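Local coordinates for UPF0678 fatty acid-binding protein-like protein ERS007657_00996 (Mycobacterium tuberculosis, PDB 6R3W) that binds one heme b in a cleft of its antiparallel beta-barrel and probably isomerises peroxynitrite to nitrate, protecting against reactive nitrogen and oxygen species, at residues L12-G17 with D102-E107; Y35-V40 with A158-Q163; I89-V94 with L108-D113. All coordinates share one frame; numbering follows the deposited sequence.

Interaction 1 (L12-G17 with D102-E107)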
loop_
_atom_site.group_PDB
_atom_site.type_symbol
_atom_site.label_atom_id
_atom_site.label_comp_id
_atom_site.label_asym_id
_atom_site.label_seq_id
_atom_site.Cartn_x
_atom_site.Cartn_y
_atom_site.Cartn_z
ATOM N N LEU A 12 14.261 -2.872 5.227
ATOM C CA LEU A 12 13.336 -2.174 4.306
ATOM C C LEU A 12 14.037 -1.010 3.591
ATOM O O LEU A 12 13.363 -0.289 2.839
ATOM C CB LEU A 12 12.099 -1.705 5.059
ATOM C CG LEU A 12 11.283 -2.820 5.730
ATOM C CD1 LEU A 12 10.023 -2.269 6.341
ATOM C CD2 LEU A 12 10.944 -3.929 4.741
ATOM N N SER A 13 15.358 -0.873 3.740
ATOM C CA SER A 13 16.072 0.238 3.067
ATOM C C SER A 13 15.837 0.211 1.551
ATOM O O SER A 13 15.739 1.285 0.944
ATOM C CB SER A 13 17.551 0.281 3.446
ATOM O OG SER A 13 18.287 -0.818 2.917
ATOM N N PRO A 14 15.672 -0.961 0.882
ATOM C CA PRO A 14 15.436 -0.935 -0.563
ATOM C C PRO A 14 14.126 -0.229 -0.976
ATOM O O PRO A 14 13.974 0.086 -2.140
ATOM C CB PRO A 14 15.400 -2.428 -0.949
ATOM C CG PRO A 14 16.338 -3.069 0.054
ATOM C CD PRO A 14 16.001 -2.339 1.345
ATOM N N LEU A 15 13.192 -0.045 -0.056
ATOM C CA LEU A 15 11.929 0.637 -0.404
ATOM C C LEU A 15 12.176 2.135 -0.619
ATOM O O LEU A 15 11.388 2.779 -1.324
ATOM C CB LEU A 15 10.890 0.414 0.700
ATOM C CG LEU A 15 10.079 -0.882 0.644
ATOM C CD1 LEU A 15 10.964 -2.110 0.783
ATOM C CD2 LEU A 15 9.001 -0.864 1.724
ATOM N N LEU A 16 13.178 2.701 0.031
ATOM C CA LEU A 16 13.392 4.160 -0.007
ATOM C C LEU A 16 13.541 4.625 -1.457
ATOM O O LEU A 16 14.335 4.025 -2.211
ATOM C CB LEU A 16 14.631 4.512 0.800
ATOM C CG LEU A 16 14.493 4.353 2.309
ATOM C CD1 LEU A 16 15.856 4.447 2.977
ATOM C CD2 LEU A 16 13.540 5.390 2.888
ATOM N N GLY A 17 12.894 5.728 -1.782
ATOM C CA GLY A 17 12.969 6.374 -3.086
ATOM C C GLY A 17 11.618 6.473 -3.770
ATOM O O GLY A 17 10.561 6.400 -3.086
ATOM N N ASP A 102 17.637 -10.234 -2.739
ATOM C CA ASP A 102 17.156 -8.938 -3.286
ATOM C C ASP A 102 15.626 -8.915 -3.310
ATOM O O ASP A 102 15.085 -7.979 -3.875
ATOM C CB ASP A 102 17.734 -8.653 -4.677
ATOM C CG ASP A 102 19.186 -8.237 -4.671
ATOM O OD1 ASP A 102 19.555 -7.388 -3.819
ATOM O OD2 ASP A 102 19.920 -8.722 -5.551
ATOM N N VAL A 103 14.972 -9.907 -2.714
ATOM C CA VAL A 103 13.486 -9.944 -2.648
ATOM C C VAL A 103 13.030 -9.673 -1.216
ATOM O O VAL A 103 13.401 -10.426 -0.312
ATOM C CB VAL A 103 12.933 -11.271 -3.166
ATOM C CG1 VAL A 103 11.428 -11.348 -2.978
ATOM C CG2 VAL A 103 13.315 -11.487 -4.619
ATOM N N ILE A 104 12.153 -8.693 -1.057
ATOM C CA ILE A 104 11.404 -8.447 0.195
ATOM C C ILE A 104 9.954 -8.793 -0.082
ATOM O O ILE A 104 9.401 -8.256 -1.040
ATOM C CB ILE A 104 11.535 -6.985 0.663
ATOM C CG1 ILE A 104 12.983 -6.597 0.922
ATOM C CG2 ILE A 104 10.665 -6.729 1.883
ATOM C CD1 ILE A 104 13.213 -5.109 0.952
ATOM N N GLU A 105 9.350 -9.585 0.786
ATOM C CA GLU A 105 7.914 -9.891 0.726
ATOM C C GLU A 105 7.271 -9.351 1.987
ATOM O O GLU A 105 7.680 -9.762 3.087
ATOM C CB GLU A 105 7.688 -11.383 0.549
ATOM C CG GLU A 105 8.170 -11.882 -0.797
ATOM C CD GLU A 105 8.206 -13.381 -0.933
ATOM O OE1 GLU A 105 9.057 -14.013 -0.274
ATOM O OE2 GLU A 105 7.460 -13.896 -1.758
ATOM N N LEU A 106 6.270 -8.481 1.827
ATOM C CA LEU A 106 5.478 -7.960 2.952
ATOM C C LEU A 106 4.046 -8.462 2.816
ATOM O O LEU A 106 3.474 -8.398 1.708
ATOM C CB LEU A 106 5.493 -6.437 2.972
ATOM C CG LEU A 106 6.845 -5.767 3.064
ATOM C CD1 LEU A 106 7.256 -5.216 1.718
ATOM C CD2 LEU A 106 6.809 -4.665 4.099
ATOM N N GLU A 107 3.488 -8.945 3.912
ATOM C CA GLU A 107 2.093 -9.395 3.966
ATOM C C GLU A 107 1.404 -8.657 5.106
ATOM O O GLU A 107 1.863 -8.777 6.241
ATOM C CB GLU A 107 2.034 -10.914 4.176
ATOM C CG GLU A 107 2.573 -11.717 3.003
ATOM C CD GLU A 107 1.787 -11.560 1.710
ATOM O OE1 GLU A 107 0.602 -11.253 1.791
ATOM O OE2 GLU A 107 2.337 -11.898 0.633
#
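I104 meets three residues of the 3-10 segment that runs through 12-15, and the two ends of its branched side chain serve different partners. With CG1 anti to the carbonyl carbon (chi1 -60°), the long branch carries CD1 out to the turn while CG2 leaves in another direction. CD1 lies against the pyrrolidine ring of P14, with I104 CD1 3.8 Å from P14 CG and almost as near to the CB and CD of the same ring, and the two side chains are set roughly perpendicular. The same methyl also touches L15, I104 CD1 to L15 CD1 being 3.8 Å. The second branch belongs to L12: I104 CG2 stands 4.0 Å from L12 CD2. That leucine methyl is shared, since L12 CD2 is also 4.2 Å from L106 CD2, so that L12 bridges two side chains that point inward from the same strand. The interface is wholly apolar, made of methyl and ring carbons.

Within 12-15, the backbone bond from L15 N to L12 O (2.9 Å) closes a 3-10 turn, and both leucine side chains reach the strand. The turn precedes strand 17-25 and packs over the inward-pointing I104 and L106 where strand 103-118 begins. Y97 of strand 89-100 touches both L12 and L106, I134 of strand 125-135 touches L15 and L106, and L49 of strand 48-57 packs on L15.

Interaction 2 (Y35-V40 with A158-Q163). With HEM (protoporphyrin IX containing Fe), chain B.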
loop_
_atom_site.group_PDB
_atom_site.type_symbol
_atom_site.label_atom_id
_atom_site.label_comp_id
_atom_site.label_asym_id
_atom_site.label_seq_id
_atom_site.Cartn_x
_atom_site.Cartn_y
_atom_site.Cartn_z
ATOM N N TYR A 35 -4.852 2.306 -14.150
ATOM C CA TYR A 35 -4.309 3.528 -13.533
ATOM C C TYR A 35 -2.796 3.555 -13.675
ATOM O O TYR A 35 -2.151 2.486 -13.727
ATOM C CB TYR A 35 -4.740 3.632 -12.061
ATOM C CG TYR A 35 -4.320 2.481 -11.185
ATOM C CD1 TYR A 35 -3.159 2.536 -10.440
ATOM C CD2 TYR A 35 -5.150 1.386 -11.005
ATOM C CE1 TYR A 35 -2.810 1.508 -9.573
ATOM C CE2 TYR A 35 -4.805 0.337 -10.162
ATOM C CZ TYR A 35 -3.640 0.407 -9.424
ATOM O OH TYR A 35 -3.328 -0.608 -8.547
ATOM N N LEU A 36 -2.259 4.776 -13.628
ATOM C CA LEU A 36 -0.832 5.054 -13.412
ATOM C C LEU A 36 -0.631 5.400 -11.942
ATOM O O LEU A 36 -1.561 5.954 -11.328
ATOM C CB LEU A 36 -0.387 6.208 -14.313
ATOM C CG LEU A 36 -0.615 5.993 -15.799
ATOM C CD1 LEU A 36 -0.127 7.196 -16.596
ATOM C CD2 LEU A 36 0.058 4.726 -16.273
ATOM N N GLU A 37 0.528 5.060 -11.398
ATOM C CA GLU A 37 0.791 5.185 -9.960
ATOM C C GLU A 37 2.188 5.739 -9.752
ATOM O O GLU A 37 3.132 5.228 -10.381
ATOM C CB GLU A 37 0.625 3.839 -9.278
ATOM C CG GLU A 37 0.951 3.851 -7.800
ATOM C CD GLU A 37 0.493 2.614 -7.062
ATOM O OE1 GLU A 37 -0.046 1.700 -7.716
ATOM O OE2 GLU A 37 0.700 2.559 -5.832
ATOM N N GLU A 38 2.306 6.678 -8.811
ATOM C CA GLU A 38 3.579 7.209 -8.309
ATOM C C GLU A 38 3.587 7.036 -6.791
ATOM O O GLU A 38 2.621 7.480 -6.133
ATOM C CB GLU A 38 3.736 8.687 -8.674
ATOM C CG GLU A 38 3.710 8.967 -10.160
ATOM C CD GLU A 38 5.083 9.161 -10.776
ATOM O OE1 GLU A 38 6.071 9.204 -10.011
ATOM O OE2 GLU A 38 5.169 9.215 -12.024
ATOM N N VAL A 39 4.672 6.476 -6.264
ATOM C CA VAL A 39 4.859 6.240 -4.818
ATOM C C VAL A 39 6.197 6.828 -4.380
ATOM O O VAL A 39 7.178 6.740 -5.137
ATOM C CB VAL A 39 4.779 4.744 -4.527
ATOM C CG1 VAL A 39 5.491 4.379 -3.244
ATOM C CG2 VAL A 39 3.336 4.267 -4.545
ATOM N N VAL A 40 6.221 7.400 -3.197
ATOM C CA VAL A 40 7.498 7.801 -2.559
ATOM C C VAL A 40 7.557 7.199 -1.169
ATOM O O VAL A 40 6.618 7.399 -0.386
ATOM C CB VAL A 40 7.672 9.328 -2.510
ATOM C CG1 VAL A 40 8.978 9.690 -1.837
ATOM C CG2 VAL A 40 7.586 9.964 -3.881
ATOM N N ALA A 158 -0.671 -3.801 -9.094
ATOM C CA ALA A 158 0.170 -2.914 -9.934
ATOM C C ALA A 158 1.612 -3.362 -9.904
ATOM O O ALA A 158 2.012 -4.122 -9.002
ATOM C CB ALA A 158 0.061 -1.482 -9.469
ATOM N N VAL A 159 2.359 -2.876 -10.870
ATOM C CA VAL A 159 3.818 -3.052 -10.946
ATOM C C VAL A 159 4.453 -1.684 -11.129
ATOM O O VAL A 159 4.106 -0.971 -12.091
ATOM C CB VAL A 159 4.224 -4.013 -12.077
ATOM C CG1 VAL A 159 5.737 -4.258 -12.061
ATOM C CG2 VAL A 159 3.460 -5.319 -12.012
ATOM N N LEU A 160 5.358 -1.340 -10.234
ATOM C CA LEU A 160 6.086 -0.051 -10.248
ATOM C C LEU A 160 7.573 -0.337 -10.417
ATOM O O LEU A 160 8.041 -1.421 -10.015
ATOM C CB LEU A 160 5.849 0.727 -8.946
ATOM C CG LEU A 160 4.415 0.762 -8.389
ATOM C CD1 LEU A 160 4.365 1.613 -7.138
ATOM C CD2 LEU A 160 3.428 1.292 -9.419
ATOM N N HIS A 161 8.305 0.663 -10.874
ATOM C CA HIS A 161 9.757 0.538 -11.062
ATOM C C HIS A 161 10.457 1.705 -10.389
ATOM O O HIS A 161 9.944 2.837 -10.414
ATOM C CB HIS A 161 10.111 0.421 -12.547
ATOM C CG HIS A 161 9.574 -0.828 -13.192
ATOM N ND1 HIS A 161 8.300 -0.880 -13.719
ATOM C CD2 HIS A 161 9.989 -2.111 -13.115
ATOM C CE1 HIS A 161 8.033 -2.111 -14.097
ATOM N NE2 HIS A 161 9.058 -2.887 -13.739
ATOM N N ARG A 162 11.618 1.419 -9.820
ATOM C CA ARG A 162 12.432 2.436 -9.123
ATOM C C ARG A 162 12.827 3.532 -10.121
ATOM O O ARG A 162 13.369 3.199 -11.178
ATOM C CB ARG A 162 13.661 1.776 -8.508
ATOM C CG ARG A 162 14.449 2.693 -7.589
ATOM C CD ARG A 162 15.752 2.062 -7.144
ATOM N NE ARG A 162 15.583 0.758 -6.485
ATOM C CZ ARG A 162 15.175 0.580 -5.229
ATOM N NH1 ARG A 162 14.980 1.623 -4.448
ATOM N NH2 ARG A 162 15.031 -0.645 -4.745
ATOM N N GLN A 163 12.644 4.786 -9.739
ATOM C CA GLN A 163 13.032 5.946 -10.555
ATOM C C GLN A 163 14.457 6.384 -10.175
ATOM O O GLN A 163 14.762 6.470 -8.995
ATOM C CB GLN A 163 12.005 7.072 -10.396
ATOM C CG GLN A 163 10.586 6.652 -10.780
ATOM C CD GLN A 163 10.493 6.131 -12.195
ATOM O OE1 GLN A 163 10.354 4.928 -12.435
ATOM N NE2 GLN A 163 10.581 7.037 -13.150
HETATM C CHA HEM B . -14.270 1.835 -6.449
HETATM C CHB HEM B . -9.968 3.037 -8.214
HETATM C CHC HEM B . -7.883 2.039 -3.924
HETATM C CHD HEM B . -12.303 1.306 -2.035
HETATM C C1A HEM B . -13.268 2.251 -7.287
HETATM C C2A HEM B . -13.479 2.725 -8.627
HETATM C C3A HEM B . -12.266 3.068 -9.110
HETATM C C4A HEM B . -11.311 2.796 -8.095
HETATM C CMA HEM B . -11.973 3.670 -10.455
HETATM C CAA HEM B . -14.807 2.828 -9.339
HETATM C CBA HEM B . -15.225 4.284 -9.507
HETATM C CGA HEM B . -15.411 4.928 -8.175
HETATM O O1A HEM B . -14.736 5.938 -7.883
HETATM O O2A HEM B . -16.267 4.487 -7.382
HETATM C C1B HEM B . -9.015 2.813 -7.202
HETATM C C2B HEM B . -7.619 3.074 -7.359
HETATM C C3B HEM B . -7.006 2.754 -6.160
HETATM C C4B HEM B . -8.091 2.354 -5.253
HETATM C CMB HEM B . -6.948 3.602 -8.606
HETATM C CAB HEM B . -5.575 2.762 -5.783
HETATM C CBB HEM B . -4.624 2.525 -6.664
HETATM C C1C HEM B . -8.919 1.795 -3.020
HETATM C C2C HEM B . -8.755 1.558 -1.637
HETATM C C3C HEM B . -10.008 1.423 -1.099
HETATM C C4C HEM B . -10.947 1.474 -2.188
HETATM C CMC HEM B . -7.433 1.484 -0.945
HETATM C CAC HEM B . -10.406 1.295 0.321
HETATM C CBC HEM B . -9.853 2.043 1.283
HETATM C C1D HEM B . -13.189 1.330 -3.105
HETATM C C2D HEM B . -14.637 1.130 -2.946
HETATM C C3D HEM B . -15.178 1.285 -4.156
HETATM C C4D HEM B . -14.065 1.560 -5.089
HETATM C CMD HEM B . -15.369 0.887 -1.656
HETATM C CAD HEM B . -16.631 1.581 -4.401
HETATM C CBD HEM B . -17.354 0.368 -4.770
HETATM C CGD HEM B . -18.841 0.690 -4.949
HETATM O O1D HEM B . -19.382 1.841 -5.048
HETATM O O2D HEM B . -19.524 -0.237 -4.978
HETATM N NA HEM B . -11.917 2.331 -6.985
HETATM N NB HEM B . -9.247 2.396 -5.942
HETATM N NC HEM B . -10.246 1.703 -3.348
HETATM N ND HEM B . -12.883 1.600 -4.415
HETATM FE FE HEM B . -11.112 1.924 -5.186
HETATM O O HOH W 1 -11.326 4.003 -4.691
#
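L160 supplies most of the apolar contact with strand 35-40, and both of its methyls lie on E37. CD2 of L160 is 3.8 Å from E37 CB, at the root of the glutamate, while CD1 of L160 lies near CG and CD of E37 and also reaches V39, 3.9 Å from V39 CG2. E37 is extended, with CG anti to the backbone N (chi1 177°), which runs its aliphatic part past the leucine at about a right angle. A158 adds a smaller apolar patch: A158 CB sits obliquely to the Y35 ring, 4.1 Å from Y35 CE1.

The polar ends gather near the same methyl. A158 CB is 3.6 Å from Y35 OH and also 3.6 Å from E37 OE1, which lies in the plane of the tyrosine ring at its edge. Both oxygens are hydrogen-bonded to the hydroxyl of Y141, so this buried carboxylate and phenol share a partner.

The heme supplies the third kind of contact. Its vinyl carbon CBB stands over one face of the Y35 ring, offset toward the rim and 3.6 Å from Y35 CE1. The arrangement joins the second and last strands across the interior of the calycin-type barrel, and Y35 carries it into the heme pocket.

Interaction 3 (I89-V94 with L108-D113)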
loop_
_atom_site.group_PDB
_atom_site.type_symbol
_atom_site.label_atom_id
_atom_site.label_comp_id
_atom_site.label_asym_id
_atom_site.label_seq_id
_atom_site.Cartn_x
_atom_site.Cartn_y
_atom_site.Cartn_z
ATOM N N ILE A 89 -11.730 7.432 4.584
ATOM C CA ILE A 89 -11.452 6.121 5.192
ATOM C C ILE A 89 -10.048 6.168 5.781
ATOM O O ILE A 89 -9.114 6.685 5.119
ATOM C CB ILE A 89 -11.621 5.003 4.144
ATOM C CG1 ILE A 89 -13.064 4.982 3.624
ATOM C CG2 ILE A 89 -11.220 3.678 4.746
ATOM C CD1 ILE A 89 -13.325 3.989 2.546
ATOM N N THR A 90 -9.879 5.613 6.975
ATOM C CA THR A 90 -8.551 5.332 7.542
ATOM C C THR A 90 -8.332 3.827 7.594
ATOM O O THR A 90 -9.318 3.049 7.648
ATOM C CB THR A 90 -8.395 5.934 8.937
ATOM O OG1 THR A 90 -9.413 5.341 9.765
ATOM C CG2 THR A 90 -8.486 7.445 8.927
ATOM N N GLU A 91 -7.077 3.423 7.629
ATOM C CA GLU A 91 -6.669 2.002 7.489
ATOM C C GLU A 91 -5.445 1.794 8.392
ATOM O O GLU A 91 -4.469 2.550 8.263
ATOM C CB GLU A 91 -6.401 1.711 5.973
ATOM C CG GLU A 91 -5.746 0.389 5.641
ATOM C CD GLU A 91 -5.424 0.224 4.177
ATOM O OE1 GLU A 91 -5.537 1.217 3.400
ATOM O OE2 GLU A 91 -4.930 -0.884 3.799
ATOM N N ILE A 92 -5.447 0.740 9.206
ATOM C CA ILE A 92 -4.224 0.189 9.813
ATOM C C ILE A 92 -4.119 -1.264 9.410
ATOM O O ILE A 92 -5.029 -2.056 9.743
ATOM C CB ILE A 92 -4.186 0.357 11.326
ATOM C CG1 ILE A 92 -4.354 1.819 11.731
ATOM C CG2 ILE A 92 -2.890 -0.242 11.853
ATOM C CD1 ILE A 92 -4.354 2.052 13.239
ATOM N N GLU A 93 -3.084 -1.600 8.648
ATOM C CA GLU A 93 -2.826 -3.005 8.317
ATOM C C GLU A 93 -1.627 -3.469 9.112
ATOM O O GLU A 93 -0.667 -2.693 9.293
ATOM C CB GLU A 93 -2.528 -3.178 6.841
ATOM C CG GLU A 93 -3.665 -2.789 5.938
ATOM C CD GLU A 93 -3.681 -3.510 4.609
ATOM O OE1 GLU A 93 -3.064 -4.620 4.523
ATOM O OE2 GLU A 93 -4.461 -3.056 3.732
ATOM N N VAL A 94 -1.686 -4.675 9.629
ATOM C CA VAL A 94 -0.607 -5.245 10.453
ATOM C C VAL A 94 -0.095 -6.485 9.743
ATOM O O VAL A 94 -0.890 -7.223 9.158
ATOM C CB VAL A 94 -1.112 -5.525 11.870
ATOM C CG1 VAL A 94 -0.009 -6.067 12.753
ATOM C CG2 VAL A 94 -1.736 -4.289 12.493
ATOM N N LEU A 108 0.352 -7.915 4.798
ATOM C CA LEU A 108 -0.344 -7.093 5.809
ATOM C C LEU A 108 -1.847 -7.264 5.662
ATOM O O LEU A 108 -2.315 -7.575 4.566
ATOM C CB LEU A 108 0.003 -5.620 5.647
ATOM C CG LEU A 108 1.473 -5.256 5.647
ATOM C CD1 LEU A 108 1.982 -5.148 4.239
ATOM C CD2 LEU A 108 1.679 -3.972 6.426
ATOM N N SER A 109 -2.572 -6.976 6.722
ATOM C CA SER A 109 -4.037 -7.005 6.671
ATOM C C SER A 109 -4.624 -6.173 7.808
ATOM O O SER A 109 -4.092 -6.223 8.937
ATOM C CB SER A 109 -4.540 -8.433 6.763
ATOM O OG SER A 109 -5.957 -8.491 6.773
ATOM N N THR A 110 -5.754 -5.527 7.551
ATOM C CA THR A 110 -6.568 -4.951 8.647
ATOM C C THR A 110 -7.068 -6.065 9.565
ATOM O O THR A 110 -7.474 -5.750 10.681
ATOM C CB THR A 110 -7.745 -4.130 8.100
ATOM O OG1 THR A 110 -8.610 -4.976 7.338
ATOM C CG2 THR A 110 -7.274 -2.974 7.236
ATOM N N ARG A 111 -7.156 -7.287 9.058
ATOM C CA ARG A 111 -7.771 -8.435 9.763
ATOM C C ARG A 111 -6.816 -9.005 10.820
ATOM O O ARG A 111 -7.254 -9.859 11.600
ATOM C CB ARG A 111 -8.196 -9.505 8.755
ATOM C CG ARG A 111 -9.148 -8.966 7.685
ATOM C CD ARG A 111 -9.657 -10.022 6.725
ATOM N NE ARG A 111 -8.585 -10.649 5.973
ATOM C CZ ARG A 111 -8.230 -11.908 6.068
ATOM N NH1 ARG A 111 -8.821 -12.718 6.923
ATOM N NH2 ARG A 111 -7.276 -12.376 5.288
ATOM N N ALA A 112 -5.549 -8.590 10.818
ATOM C CA ALA A 112 -4.527 -9.079 11.774
ATOM C C ALA A 112 -4.337 -8.057 12.902
ATOM O O ALA A 112 -3.211 -7.581 13.112
ATOM C CB ALA A 112 -3.232 -9.378 11.048
ATOM N N ASP A 113 -5.433 -7.693 13.575
ATOM C CA ASP A 113 -5.441 -6.697 14.677
ATOM C C ASP A 113 -5.169 -5.300 14.125
ATOM O O ASP A 113 -4.677 -4.448 14.880
ATOM C CB ASP A 113 -4.450 -7.078 15.771
ATOM C CG ASP A 113 -4.819 -6.556 17.156
ATOM O OD1 ASP A 113 -5.990 -6.143 17.364
ATOM O OD2 ASP A 113 -3.951 -6.630 18.022
#
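E93 runs alongside residues 108-110. Its CB packs against L108, with E93 CB 3.7 Å from L108 CB. CG, placed anti to the carbonyl carbon (chi1 -62°), follows T110, E93 CG being 3.8 Å from T110 CG2 and equally near the T110 backbone N. CD passes close to the CA of S109. At the tip, E93 OE1 lies 3.0 Å from L108 O; both are acceptors as modelled, so this approach is not a hydrogen bond. The other carboxylate oxygen, OE2, forms a salt bridge with R130 NE.

Beside this side chain the backbones are joined at V94 and S109, an antiparallel hydrogen-bonded pair. The bond from V94 N to S109 O is 2.9 Å long and nearly straight, at 174°; the return bond from S109 N to V94 O is 3.0 Å and more bent. Beyond S109 the chain leaves in a type I turn, S109 to A112, with R111 N bonded to S109 OG at 2.8 Å in an ST turn. The turn brings A112 O to 3.2 Å from V94 CB.

The contact lies in the hairpin of strands 89-100 and 103-118, where the turn interrupts the second strand; pairing resumes beyond it, between I92 and S115 and between T90 and G117. Strand 78-85 flanks the first strand of the hairpin, and strand 125-135 flanks the second, contributing R130 and D129, which bonds S109 OG.

How the interactions relate
All three contacts belong to one ten-stranded antiparallel barrel, at different distances from its heme. Interaction 2 borders the pocket: the side chain of Y35 is about 8 Å from that of H155, the predicted axial iron ligand. Interaction 3, on the hairpin of strands 89-100 and 103-118, brings the E91 side chain to about 5 Å from the heme; its centre lies 22 Å from that of interaction 2, on the opposite side of the chain's centre. Interaction 1 is away from the annotated sites. It nevertheless touches interaction 2, where P14 O and R162 NH2 are 2.9 Å apart in a probable hydrogen bond. Its segment 102-107 runs on into 108-113 of interaction 3, with no other touch between those two contacts.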